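Long-range contacts in squalene synthase HpnC (Alicyclobacillus acidocaldarius subsp. acidocaldarius, PDB 4HD1), which probably catalyses the head-to-head condensation of prenyl diphosphates on the way to squalene: residues F106-E111 and C132-D137; V139-L144 and L157-C162; T163-A168 and A222-G227; A188-F193 and R210-L215. All blocks are in the same frame, centred on the assembly; numbering follows the deposited sequence.

Interaction 1: residues F106-E111 and C132-D137; sequences FLRLIE and CRYSAD
Tyr134, in the last turn of helix 125-135, lies against Arg108 and Glu111 of helix 104-118 in a surface contact where the aliphatic parts of charged side chains meet an aromatic ring. Arg108 CG comes to 3.7 Å from Tyr134 CD1, and Glu111 CG is equally near that ring atom; both meet the ring obliquely. Glu111 runs alongside Tyr134 because its CG stands anti to the backbone N (chi1 176°), and the bend that follows carries its carboxylate to Arg114. Such residues suit a surface position: their methylenes touch the ring at CD1 while their charges find partners. The Arg108 chain is extended, and its NH2 lies 3.4 Å from Arg133 NH2; the repulsion is probably eased because Arg108 has a salt bridge to Glu104 and Arg133 one to Asp130. An alanine at Arg108 would lose the methylenes that touch the Tyr134 ring and is likely to leave Glu104 without its mate. On the inner side, Leu109 CD2 packs 3.7 Å from Tyr134 O. Around the contact, Leu109 also rests on Phe50 and Cys51 of helix 41-56 and on Pro138 of helix 137-146, Leu107 faces helix 65-81, and Ser135 bonds to Gln166 of helix 152-172.

Interaction 2: residues V139-L144 and L157-C162; sequences VGRLVL and LSDATC
Arg141 and Asp159 meet with their flat ends nearly coplanar, the guanidinium and carboxylate planes only 18° apart. The grip is side-on and bidentate: NE of Arg141 donates to OD1 of Asp159 at 3.1 Å, fairly straight at 152°, and NH2 of Arg141 reaches OD2 of Asp159. Each oxygen uses its syn lone pair, and each lies somewhat out of the guanidinium plane. The modelled NH2 to OD2 separation is very short, so its exact length is doubtful, but the paired geometry fixes the rotation of both groups. An extended chain from CG to NE takes Arg141 across to the other helix. Beside this salt bridge the backbones come close at Gly140, whose CA lies 3.4 Å from Ser158 OG and 3.5 Å from Cys162 SG. A CB on Gly140 would collide with both atoms, which explains why glycine, between two small polar side chains, suits the place. Leu144 CD1 covers Ser158 CB at 3.7 Å. The two segment axes approach to 9.0 Å with their N-to-C directions 134° apart, an oblique crossing of consecutive helices joined by a short connection that belongs to the all-helical fold of trans-isoprenyl diphosphate synthases.

Interaction 3: residues T163-A168 and A222-G227; sequences TALQVA and ALFDEG
The ring of Phe224 carries Ala164 on one face: the methyl carbon CB of Ala164 sits 3.5 Å from the ring centroid and just 3° off the normal, a CH-pi contact centred so well that all six ring carbons are almost equally far from it. At the far end of the ring, CZ of Phe224 approaches the backbone N of Leu165 obliquely at 3.8 Å, and Leu165 CD1 crosses near the same carbon. Phe224 gets there with CG anti to its carbonyl carbon (chi1 -79°), which sends the ring across to helix 152-172, where Leu253 of helix 236-257 also packs on it. Leu223, one residue earlier, holds the other flank of the alanine, its CB 3.7 Å from Ala164 CB. Its CD1 in turn meets Thr163 CG2 at 3.8 Å. A small residue at Ala164 thus lets a ring and a leucine share one methyl group, and the segment axes close to 9.0 Å with their N-to-C directions 154° apart. Threonine serves two environments: its methyl joins the leucine while OG1 bonds to Asp137. With mainly apolar side chains bridging these segments, the contact depends on fit and burial, and directional polar bonds contribute nothing across it.

Interaction 4: residues A188-F193 and R210-L215; sequences ADLEQF and RRCIAL
Phe193, just past helix 187-191, lays its ring over Arg211 of helix 207-227: Arg211 CB stands 3.8 Å from the ring centroid, a CH-pi contact set 17° off the normal. The Arg211 chain is extended from CG to NE, so CD too lies by the ring, 3.7 Å from Phe193 CD1, while the guanidinium leads away. Gln192 CD covers the opposite face, sandwiching the ring. Leu215 CD2 comes to the ring's edge, 4.1 Å from Phe193 CE2. That methyl is carried out by a side chain whose CG is anti to the backbone N (chi1 -178°), and it also meets Gln192 OE1 at 3.6 Å. Cys212 takes the same first torsion, turning its sulfur into the partner turn, with SG 3.5 Å from Asp189 O and 3.8 Å from Leu190 CD2. A compact, polarisable side chain suits this narrow place. Asp189 touches Cys212 through its CB, while its carboxylate forms a salt bridge with Arg219 one turn beyond Leu215. Replacing Phe193 by an alanine would probably open a gap beside Arg211 and Leu215 and free the Gln192 amide to turn. The chemistry is therefore mostly dispersion and shape, with the Asp189 to Arg219 salt bridge beside it.

In the fold
Interactions 1, 2 and 3 form a continuous chain of contacts, with successive centres about 11 Å apart, and follow one another along the sequence. Interactions 1 and 2 adjoin where helix 125-135 gives way to helix 137-146; interactions 2 and 3 use consecutive turns of helix 152-172, which thus joins helix 137-146 to helix 207-227. Interaction 4 uses the earlier part of helix 207-227, with its centre about 18 Å from that of interaction 3, and both its segments fall in the sequence between those of interaction 3. It lies toward one end of the molecule, about 26 Å from interaction 1 between centres. Helices 152-172 and 207-227 thus run from the middle of the all-helical chain to its edge.

Interaction 1: residues F106-E111 and C132-D137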
loop_
_atom_site.group_PDB
_atom_site.type_symbol
_atom_site.label_atom_id
_atom_site.label_comp_id
_atom_site.label_asym_id
_atom_site.label_seq_id
_atom_site.Cartn_x
_atom_site.Cartn_y
_atom_site.Cartn_z
ATOM N N PHE A 106 -2.744 7.770 -8.054
ATOM C CA PHE A 106 -1.324 7.957 -8.355
ATOM C C PHE A 106 -0.754 9.163 -7.607
ATOM O O PHE A 106 0.307 9.059 -6.980
ATOM C CB PHE A 106 -1.099 8.108 -9.855
ATOM C CG PHE A 106 -1.384 6.861 -10.635
ATOM C CD1 PHE A 106 -0.437 5.846 -10.719
ATOM C CD2 PHE A 106 -2.598 6.700 -11.292
ATOM C CE1 PHE A 106 -0.700 4.690 -11.439
ATOM C CE2 PHE A 106 -2.863 5.552 -12.017
ATOM C CZ PHE A 106 -1.914 4.543 -12.091
ATOM N N LEU A 107 -1.470 10.289 -7.665
ATOM C CA LEU A 107 -1.093 11.504 -6.931
ATOM C C LEU A 107 -1.071 11.293 -5.415
ATOM O O LEU A 107 -0.310 11.944 -4.714
ATOM C CB LEU A 107 -2.031 12.669 -7.270
ATOM C CG LEU A 107 -2.053 13.230 -8.694
ATOM C CD1 LEU A 107 -3.244 14.161 -8.873
ATOM C CD2 LEU A 107 -0.757 13.950 -9.039
ATOM N N ARG A 108 -1.903 10.387 -4.913
ATOM C CA ARG A 108 -1.939 10.107 -3.477
ATOM C C ARG A 108 -0.749 9.279 -3.013
ATOM O O ARG A 108 -0.226 9.492 -1.919
ATOM C CB ARG A 108 -3.259 9.461 -3.071
ATOM C CG ARG A 108 -4.368 10.483 -2.989
ATOM C CD ARG A 108 -5.674 9.889 -2.512
ATOM N NE ARG A 108 -6.603 10.955 -2.152
ATOM C CZ ARG A 108 -7.868 10.764 -1.791
ATOM N NH1 ARG A 108 -8.377 9.540 -1.739
ATOM N NH2 ARG A 108 -8.628 11.804 -1.484
ATOM N N LEU A 109 -0.316 8.351 -3.857
ATOM C CA LEU A 109 0.867 7.549 -3.567
ATOM C C LEU A 109 2.120 8.410 -3.524
ATOM O O LEU A 109 3.024 8.150 -2.725
ATOM C CB LEU A 109 1.026 6.435 -4.598
ATOM C CG LEU A 109 0.050 5.285 -4.386
ATOM C CD1 LEU A 109 -0.084 4.471 -5.664
ATOM C CD2 LEU A 109 0.475 4.421 -3.200
ATOM N N ILE A 110 2.158 9.421 -4.396
ATOM C CA ILE A 110 3.233 10.417 -4.427
ATOM C C ILE A 110 3.197 11.246 -3.145
ATOM O O ILE A 110 4.227 11.457 -2.506
ATOM C CB ILE A 110 3.139 11.321 -5.686
ATOM C CG1 ILE A 110 3.585 10.537 -6.927
ATOM C CG2 ILE A 110 3.971 12.592 -5.524
ATOM C CD1 ILE A 110 3.338 11.243 -8.242
ATOM N N GLU A 111 1.997 11.690 -2.775
ATOM C CA GLU A 111 1.768 12.451 -1.549
ATOM C C GLU A 111 2.102 11.647 -0.287
ATOM O O GLU A 111 2.556 12.221 0.695
ATOM C CB GLU A 111 0.323 12.974 -1.512
ATOM C CG GLU A 111 -0.092 13.718 -0.243
ATOM C CD GLU A 111 0.516 15.108 -0.112
ATOM O OE1 GLU A 111 1.260 15.544 -1.022
ATOM O OE2 GLU A 111 0.245 15.769 0.916
ATOM N N CYS A 132 -2.957 6.301 5.955
ATOM C CA CYS A 132 -3.344 5.114 5.185
ATOM C C CYS A 132 -4.112 5.434 3.906
ATOM O O CYS A 132 -3.992 4.706 2.919
ATOM C CB CYS A 132 -4.148 4.150 6.053
ATOM S SG CYS A 132 -3.156 3.388 7.350
ATOM N N ARG A 133 -4.882 6.523 3.922
ATOM C CA ARG A 133 -5.604 6.985 2.731
ATOM C C ARG A 133 -4.669 7.371 1.574
ATOM O O ARG A 133 -5.118 7.519 0.432
ATOM C CB ARG A 133 -6.535 8.150 3.073
ATOM C CG ARG A 133 -7.776 7.736 3.854
ATOM C CD ARG A 133 -8.576 8.932 4.354
ATOM N NE ARG A 133 -9.076 9.757 3.254
ATOM C CZ ARG A 133 -8.536 10.908 2.859
ATOM N NH1 ARG A 133 -7.469 11.401 3.480
ATOM N NH2 ARG A 133 -9.068 11.573 1.842
ATOM N N TYR A 134 -3.377 7.521 1.872
ATOM C CA TYR A 134 -2.386 7.908 0.865
ATOM C C TYR A 134 -1.407 6.785 0.581
ATOM O O TYR A 134 -0.991 6.602 -0.559
ATOM C CB TYR A 134 -1.641 9.192 1.277
ATOM C CG TYR A 134 -2.561 10.389 1.359
ATOM C CD1 TYR A 134 -2.744 11.232 0.261
ATOM C CD2 TYR A 134 -3.284 10.655 2.524
ATOM C CE1 TYR A 134 -3.611 12.314 0.325
ATOM C CE2 TYR A 134 -4.151 11.732 2.599
ATOM C CZ TYR A 134 -4.308 12.558 1.501
ATOM O OH TYR A 134 -5.166 13.625 1.584
ATOM N N SER A 135 -1.047 6.035 1.617
ATOM C CA SER A 135 -0.035 4.994 1.489
ATOM C C SER A 135 -0.602 3.633 1.103
ATOM O O SER A 135 0.083 2.853 0.452
ATOM C CB SER A 135 0.762 4.866 2.786
ATOM O OG SER A 135 -0.106 4.746 3.898
ATOM N N ALA A 136 -1.838 3.342 1.500
ATOM C CA ALA A 136 -2.377 1.987 1.354
ATOM C C ALA A 136 -3.563 1.923 0.414
ATOM O O ALA A 136 -3.528 1.178 -0.572
ATOM C CB ALA A 136 -2.741 1.406 2.714
ATOM N N ASP A 137 -4.603 2.701 0.719
ATOM C CA ASP A 137 -5.838 2.742 -0.088
ATOM C C ASP A 137 -5.633 2.878 -1.609
ATOM O O ASP A 137 -6.336 2.218 -2.371
ATOM C CB ASP A 137 -6.771 3.868 0.375
ATOM C CG ASP A 137 -7.277 3.682 1.799
ATOM O OD1 ASP A 137 -6.895 2.686 2.468
ATOM O OD2 ASP A 137 -8.068 4.552 2.242
#

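Interaction 2: residues V139-L144 and L157-C162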
loop_
_atom_site.group_PDB
_atom_site.type_symbol
_atom_site.label_atom_id
_atom_site.label_comp_id
_atom_site.label_asym_id
_atom_site.label_seq_id
_atom_site.Cartn_x
_atom_site.Cartn_y
_atom_site.Cartn_z
ATOM N N VAL A 139 -3.530 1.747 -3.742
ATOM C CA VAL A 139 -3.176 0.489 -4.416
ATOM C C VAL A 139 -4.434 -0.327 -4.721
ATOM O O VAL A 139 -4.657 -0.758 -5.872
ATOM C CB VAL A 139 -2.203 -0.364 -3.576
ATOM C CG1 VAL A 139 -1.755 -1.585 -4.371
ATOM C CG2 VAL A 139 -0.987 0.459 -3.153
ATOM N N GLY A 140 -5.251 -0.526 -3.680
ATOM C CA GLY A 140 -6.521 -1.231 -3.784
ATOM C C GLY A 140 -7.423 -0.643 -4.846
ATOM O O GLY A 140 -8.013 -1.376 -5.639
ATOM N N ARG A 141 -7.514 0.683 -4.877
ATOM C CA ARG A 141 -8.337 1.380 -5.870
ATOM C C ARG A 141 -7.883 1.140 -7.321
ATOM O O ARG A 141 -8.718 0.920 -8.213
ATOM C CB ARG A 141 -8.412 2.873 -5.542
ATOM C CG ARG A 141 -9.170 3.130 -4.247
ATOM C CD ARG A 141 -9.272 4.600 -3.879
ATOM N NE ARG A 141 -10.229 4.755 -2.787
ATOM C CZ ARG A 141 -10.936 5.855 -2.539
ATOM N NH1 ARG A 141 -10.793 6.936 -3.295
ATOM N NH2 ARG A 141 -11.791 5.871 -1.526
ATOM N N LEU A 142 -6.566 1.165 -7.540
ATOM C CA LEU A 142 -5.984 0.874 -8.851
ATOM C C LEU A 142 -6.190 -0.586 -9.264
ATOM O O LEU A 142 -6.455 -0.867 -10.434
ATOM C CB LEU A 142 -4.495 1.246 -8.887
ATOM C CG LEU A 142 -4.170 2.737 -8.716
ATOM C CD1 LEU A 142 -2.678 2.968 -8.540
ATOM C CD2 LEU A 142 -4.725 3.576 -9.863
ATOM N N VAL A 143 -6.074 -1.503 -8.303
ATOM C CA VAL A 143 -6.349 -2.919 -8.547
ATOM C C VAL A 143 -7.804 -3.132 -9.000
ATOM O O VAL A 143 -8.052 -3.845 -9.982
ATOM C CB VAL A 143 -5.979 -3.798 -7.321
ATOM C CG1 VAL A 143 -6.607 -5.189 -7.416
ATOM C CG2 VAL A 143 -4.459 -3.900 -7.185
ATOM N N LEU A 144 -8.754 -2.496 -8.310
ATOM C CA LEU A 144 -10.159 -2.535 -8.735
ATOM C C LEU A 144 -10.287 -1.977 -10.145
ATOM O O LEU A 144 -10.993 -2.545 -10.984
ATOM C CB LEU A 144 -11.061 -1.739 -7.783
ATOM C CG LEU A 144 -11.317 -2.297 -6.382
ATOM C CD1 LEU A 144 -12.121 -1.292 -5.566
ATOM C CD2 LEU A 144 -12.034 -3.641 -6.459
ATOM N N LEU A 157 -15.053 -0.375 0.421
ATOM C CA LEU A 157 -14.739 -1.692 0.978
ATOM C C LEU A 157 -13.264 -2.069 0.783
ATOM O O LEU A 157 -12.642 -2.666 1.669
ATOM C CB LEU A 157 -15.642 -2.752 0.342
ATOM C CG LEU A 157 -17.146 -2.552 0.533
ATOM C CD1 LEU A 157 -17.918 -3.475 -0.396
ATOM C CD2 LEU A 157 -17.552 -2.787 1.988
ATOM N N SER A 158 -12.715 -1.721 -0.380
ATOM C CA SER A 158 -11.295 -1.925 -0.666
ATOM C C SER A 158 -10.436 -1.179 0.358
ATOM O O SER A 158 -9.509 -1.760 0.938
ATOM C CB SER A 158 -10.963 -1.479 -2.094
ATOM O OG SER A 158 -9.565 -1.397 -2.299
ATOM N N ASP A 159 -10.771 0.089 0.599
ATOM C CA ASP A 159 -10.043 0.910 1.572
ATOM C C ASP A 159 -10.013 0.273 2.970
ATOM O O ASP A 159 -8.970 0.293 3.639
ATOM C CB ASP A 159 -10.616 2.328 1.640
ATOM C CG ASP A 159 -10.489 3.094 0.316
ATOM O OD1 ASP A 159 -9.727 2.681 -0.603
ATOM O OD2 ASP A 159 -11.175 4.134 0.202
ATOM N N ALA A 160 -11.134 -0.305 3.409
ATOM C CA ALA A 160 -11.167 -0.986 4.704
ATOM C C ALA A 160 -10.085 -2.069 4.766
ATOM O O ALA A 160 -9.374 -2.193 5.766
ATOM C CB ALA A 160 -12.549 -1.574 4.984
ATOM N N THR A 161 -9.944 -2.829 3.684
ATOM C CA THR A 161 -8.965 -3.914 3.617
ATOM C C THR A 161 -7.526 -3.405 3.510
ATOM O O THR A 161 -6.648 -3.838 4.274
ATOM C CB THR A 161 -9.262 -4.856 2.441
ATOM O OG1 THR A 161 -10.592 -5.356 2.577
ATOM C CG2 THR A 161 -8.289 -6.032 2.423
ATOM N N CYS A 162 -7.286 -2.501 2.560
ATOM C CA CYS A 162 -5.958 -1.915 2.393
ATOM C C CYS A 162 -5.463 -1.258 3.702
ATOM O O CYS A 162 -4.331 -1.493 4.124
ATOM C CB CYS A 162 -5.927 -0.962 1.194
ATOM S SG CYS A 162 -5.869 -1.825 -0.397
#

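Interaction 3: residues T163-A168 and A222-G227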
loop_
_atom_site.group_PDB
_atom_site.type_symbol
_atom_site.label_atom_id
_atom_site.label_comp_id
_atom_site.label_asym_id
_atom_site.label_seq_id
_atom_site.Cartn_x
_atom_site.Cartn_y
_atom_site.Cartn_z
ATOM N N THR A 163 -6.328 -0.490 4.362
ATOM C CA THR A 163 -6.002 0.115 5.665
ATOM C C THR A 163 -5.755 -0.933 6.760
ATOM O O THR A 163 -4.784 -0.820 7.526
ATOM C CB THR A 163 -7.096 1.104 6.115
ATOM O OG1 THR A 163 -7.108 2.223 5.222
ATOM C CG2 THR A 163 -6.861 1.593 7.542
ATOM N N ALA A 164 -6.622 -1.945 6.830
ATOM C CA ALA A 164 -6.444 -3.030 7.789
ATOM C C ALA A 164 -5.060 -3.642 7.631
ATOM O O ALA A 164 -4.365 -3.891 8.615
ATOM C CB ALA A 164 -7.520 -4.095 7.614
ATOM N N LEU A 165 -4.661 -3.857 6.381
ATOM C CA LEU A 165 -3.397 -4.504 6.066
ATOM C C LEU A 165 -2.192 -3.664 6.506
ATOM O O LEU A 165 -1.238 -4.192 7.104
ATOM C CB LEU A 165 -3.339 -4.811 4.569
ATOM C CG LEU A 165 -2.468 -5.947 4.028
ATOM C CD1 LEU A 165 -2.486 -7.198 4.894
ATOM C CD2 LEU A 165 -2.936 -6.272 2.621
ATOM N N GLN A 166 -2.243 -2.360 6.234
ATOM C CA GLN A 166 -1.174 -1.477 6.655
ATOM C C GLN A 166 -1.062 -1.407 8.179
ATOM O O GLN A 166 0.048 -1.413 8.721
ATOM C CB GLN A 166 -1.312 -0.076 6.063
ATOM C CG GLN A 166 -0.091 0.776 6.394
ATOM C CD GLN A 166 0.047 2.019 5.550
ATOM O OE1 GLN A 166 0.156 1.942 4.333
ATOM N NE2 GLN A 166 0.084 3.178 6.203
ATOM N N VAL A 167 -2.195 -1.353 8.873
ATOM C CA VAL A 167 -2.148 -1.332 10.335
ATOM C C VAL A 167 -1.536 -2.628 10.872
ATOM O O VAL A 167 -0.598 -2.585 11.663
ATOM C CB VAL A 167 -3.515 -1.031 10.979
ATOM C CG1 VAL A 167 -3.439 -1.194 12.489
ATOM C CG2 VAL A 167 -3.958 0.384 10.635
ATOM N N ALA A 168 -2.042 -3.771 10.415
ATOM C CA ALA A 168 -1.477 -5.073 10.794
ATOM C C ALA A 168 0.044 -5.096 10.633
ATOM O O ALA A 168 0.763 -5.543 11.534
ATOM C CB ALA A 168 -2.117 -6.201 9.989
ATOM N N ALA A 222 -11.745 -5.500 12.603
ATOM C CA ALA A 222 -13.048 -4.951 12.220
ATOM C C ALA A 222 -13.021 -4.436 10.785
ATOM O O ALA A 222 -14.001 -4.582 10.046
ATOM C CB ALA A 222 -13.470 -3.845 13.178
ATOM N N LEU A 223 -11.895 -3.849 10.391
ATOM C CA LEU A 223 -11.715 -3.394 9.012
ATOM C C LEU A 223 -11.636 -4.552 8.005
ATOM O O LEU A 223 -12.244 -4.486 6.933
ATOM C CB LEU A 223 -10.516 -2.444 8.893
ATOM C CG LEU A 223 -10.745 -1.057 9.522
ATOM C CD1 LEU A 223 -9.427 -0.303 9.666
ATOM C CD2 LEU A 223 -11.786 -0.238 8.751
ATOM N N PHE A 224 -10.905 -5.607 8.357
ATOM C CA PHE A 224 -10.945 -6.846 7.580
ATOM C C PHE A 224 -12.373 -7.378 7.418
ATOM O O PHE A 224 -12.792 -7.676 6.300
ATOM C CB PHE A 224 -10.029 -7.924 8.180
ATOM C CG PHE A 224 -8.581 -7.736 7.838
ATOM C CD1 PHE A 224 -8.177 -7.614 6.508
ATOM C CD2 PHE A 224 -7.613 -7.684 8.838
ATOM C CE1 PHE A 224 -6.840 -7.432 6.189
ATOM C CE2 PHE A 224 -6.272 -7.502 8.519
ATOM C CZ PHE A 224 -5.888 -7.377 7.194
ATOM N N ASP A 225 -13.111 -7.471 8.528
ATOM C CA ASP A 225 -14.502 -7.948 8.523
ATOM C C ASP A 225 -15.398 -7.141 7.589
ATOM O O ASP A 225 -16.203 -7.706 6.861
ATOM C CB ASP A 225 -15.098 -7.925 9.933
ATOM C CG ASP A 225 -14.416 -8.895 10.882
ATOM O OD1 ASP A 225 -13.565 -9.692 10.430
ATOM O OD2 ASP A 225 -14.740 -8.853 12.092
ATOM N N GLU A 226 -15.257 -5.820 7.619
ATOM C CA GLU A 226 -15.988 -4.950 6.701
ATOM C C GLU A 226 -15.495 -5.110 5.250
ATOM O O GLU A 226 -16.297 -5.136 4.313
ATOM C CB GLU A 226 -15.887 -3.491 7.155
ATOM C CG GLU A 226 -16.904 -2.562 6.508
ATOM C CD GLU A 226 -16.597 -1.082 6.715
ATOM O OE1 GLU A 226 -15.674 -0.734 7.497
ATOM O OE2 GLU A 226 -17.292 -0.252 6.083
ATOM N N GLY A 227 -14.184 -5.232 5.068
ATOM C CA GLY A 227 -13.598 -5.348 3.725
ATOM C C GLY A 227 -14.017 -6.596 2.970
ATOM O O GLY A 227 -14.268 -6.555 1.757
#

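Interaction 4: residues A188-F193 and R210-L215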
loop_
_atom_site.group_PDB
_atom_site.type_symbol
_atom_site.label_atom_id
_atom_site.label_comp_id
_atom_site.label_asym_id
_atom_site.label_seq_id
_atom_site.Cartn_x
_atom_site.Cartn_y
_atom_site.Cartn_z
ATOM N N ALA A 188 -2.510 9.112 21.520
ATOM C CA ALA A 188 -3.716 9.095 22.355
ATOM C C ALA A 188 -4.146 7.689 22.765
ATOM O O ALA A 188 -4.648 7.492 23.870
ATOM C CB ALA A 188 -4.856 9.826 21.660
ATOM N N ASP A 189 -3.939 6.715 21.880
ATOM C CA ASP A 189 -4.278 5.321 22.175
ATOM C C ASP A 189 -3.325 4.705 23.199
ATOM O O ASP A 189 -3.708 3.793 23.935
ATOM C CB ASP A 189 -4.311 4.471 20.900
ATOM C CG ASP A 189 -5.341 4.957 19.892
ATOM O OD1 ASP A 189 -6.175 5.820 20.233
ATOM O OD2 ASP A 189 -5.315 4.476 18.743
ATOM N N LEU A 190 -2.089 5.202 23.242
ATOM C CA LEU A 190 -1.139 4.795 24.275
ATOM C C LEU A 190 -1.494 5.425 25.612
ATOM O O LEU A 190 -1.472 4.751 26.644
ATOM C CB LEU A 190 0.292 5.156 23.884
ATOM C CG LEU A 190 0.973 4.178 22.926
ATOM C CD1 LEU A 190 2.207 4.815 22.297
ATOM C CD2 LEU A 190 1.326 2.871 23.627
ATOM N N GLU A 191 -1.834 6.712 25.582
ATOM C CA GLU A 191 -2.202 7.457 26.788
ATOM C C GLU A 191 -3.533 7.001 27.375
ATOM O O GLU A 191 -3.730 7.075 28.590
ATOM C CB GLU A 191 -2.229 8.959 26.512
ATOM C CG GLU A 191 -0.849 9.564 26.325
ATOM C CD GLU A 191 -0.888 10.963 25.737
ATOM O OE1 GLU A 191 -1.860 11.287 25.016
ATOM O OE2 GLU A 191 0.065 11.737 25.991
ATOM N N GLN A 192 -4.435 6.524 26.515
ATOM C CA GLN A 192 -5.722 5.992 26.956
ATOM C C GLN A 192 -5.533 4.854 27.958
ATOM O O GLN A 192 -6.355 4.672 28.852
ATOM C CB GLN A 192 -6.547 5.507 25.767
ATOM C CG GLN A 192 -7.992 5.182 26.111
ATOM C CD GLN A 192 -8.530 4.008 25.320
ATOM O OE1 GLN A 192 -8.416 3.960 24.094
ATOM N NE2 GLN A 192 -9.126 3.050 26.020
ATOM N N PHE A 193 -4.445 4.101 27.804
ATOM C CA PHE A 193 -4.116 3.014 28.727
ATOM C C PHE A 193 -2.937 3.338 29.652
ATOM O O PHE A 193 -2.276 2.435 30.170
ATOM C CB PHE A 193 -3.859 1.717 27.954
ATOM C CG PHE A 193 -5.042 1.241 27.163
ATOM C CD1 PHE A 193 -6.105 0.597 27.791
ATOM C CD2 PHE A 193 -5.096 1.437 25.787
ATOM C CE1 PHE A 193 -7.199 0.158 27.063
ATOM C CE2 PHE A 193 -6.187 1.000 25.053
ATOM C CZ PHE A 193 -7.238 0.359 25.693
ATOM N N ARG A 210 0.589 -3.212 25.809
ATOM C CA ARG A 210 -0.086 -4.423 25.333
ATOM C C ARG A 210 -1.572 -4.200 25.045
ATOM O O ARG A 210 -2.101 -4.729 24.064
ATOM C CB ARG A 210 0.111 -5.572 26.324
ATOM C CG ARG A 210 1.523 -6.139 26.332
ATOM C CD ARG A 210 1.751 -7.049 27.527
ATOM N NE ARG A 210 3.127 -7.544 27.583
ATOM C CZ ARG A 210 3.531 -8.725 27.114
ATOM N NH1 ARG A 210 2.668 -9.560 26.548
ATOM N NH2 ARG A 210 4.807 -9.075 27.216
ATOM N N ARG A 211 -2.230 -3.410 25.893
ATOM C CA ARG A 211 -3.636 -3.050 25.696
ATOM C C ARG A 211 -3.837 -2.118 24.506
ATOM O O ARG A 211 -4.860 -2.190 23.826
ATOM C CB ARG A 211 -4.224 -2.421 26.958
ATOM C CG ARG A 211 -4.618 -3.429 28.021
ATOM C CD ARG A 211 -5.307 -2.765 29.201
ATOM N NE ARG A 211 -5.729 -3.752 30.193
ATOM C CZ ARG A 211 -4.975 -4.183 31.203
ATOM N NH1 ARG A 211 -3.743 -3.715 31.380
ATOM N NH2 ARG A 211 -5.457 -5.088 32.044
ATOM N N CYS A 212 -2.864 -1.245 24.260
ATOM C CA CYS A 212 -2.914 -0.350 23.107
ATOM C C CYS A 212 -2.756 -1.100 21.782
ATOM O O CYS A 212 -3.497 -0.843 20.828
ATOM C CB CYS A 212 -1.852 0.737 23.216
ATOM S SG CYS A 212 -1.803 1.803 21.762
ATOM N N ILE A 213 -1.784 -2.010 21.731
ATOM C CA ILE A 213 -1.587 -2.892 20.583
ATOM C C ILE A 213 -2.875 -3.683 20.322
ATOM O O ILE A 213 -3.334 -3.765 19.180
ATOM C CB ILE A 213 -0.397 -3.865 20.793
ATOM C CG1 ILE A 213 0.890 -3.119 21.197
ATOM C CG2 ILE A 213 -0.171 -4.731 19.560
ATOM C CD1 ILE A 213 1.562 -2.295 20.113
ATOM N N ALA A 214 -3.460 -4.233 21.387
ATOM C CA ALA A 214 -4.727 -4.967 21.299
ATOM C C ALA A 214 -5.845 -4.128 20.690
ATOM O O ALA A 214 -6.593 -4.620 19.854
ATOM C CB ALA A 214 -5.138 -5.511 22.662
ATOM N N LEU A 215 -5.943 -2.864 21.095
ATOM C CA LEU A 215 -6.937 -1.956 20.527
ATOM C C LEU A 215 -6.764 -1.783 19.014
ATOM O O LEU A 215 -7.750 -1.762 18.272
ATOM C CB LEU A 215 -6.894 -0.593 21.220
ATOM C CG LEU A 215 -7.926 0.432 20.733
ATOM C CD1 LEU A 215 -9.346 -0.008 21.073
ATOM C CD2 LEU A 215 -7.640 1.818 21.291
#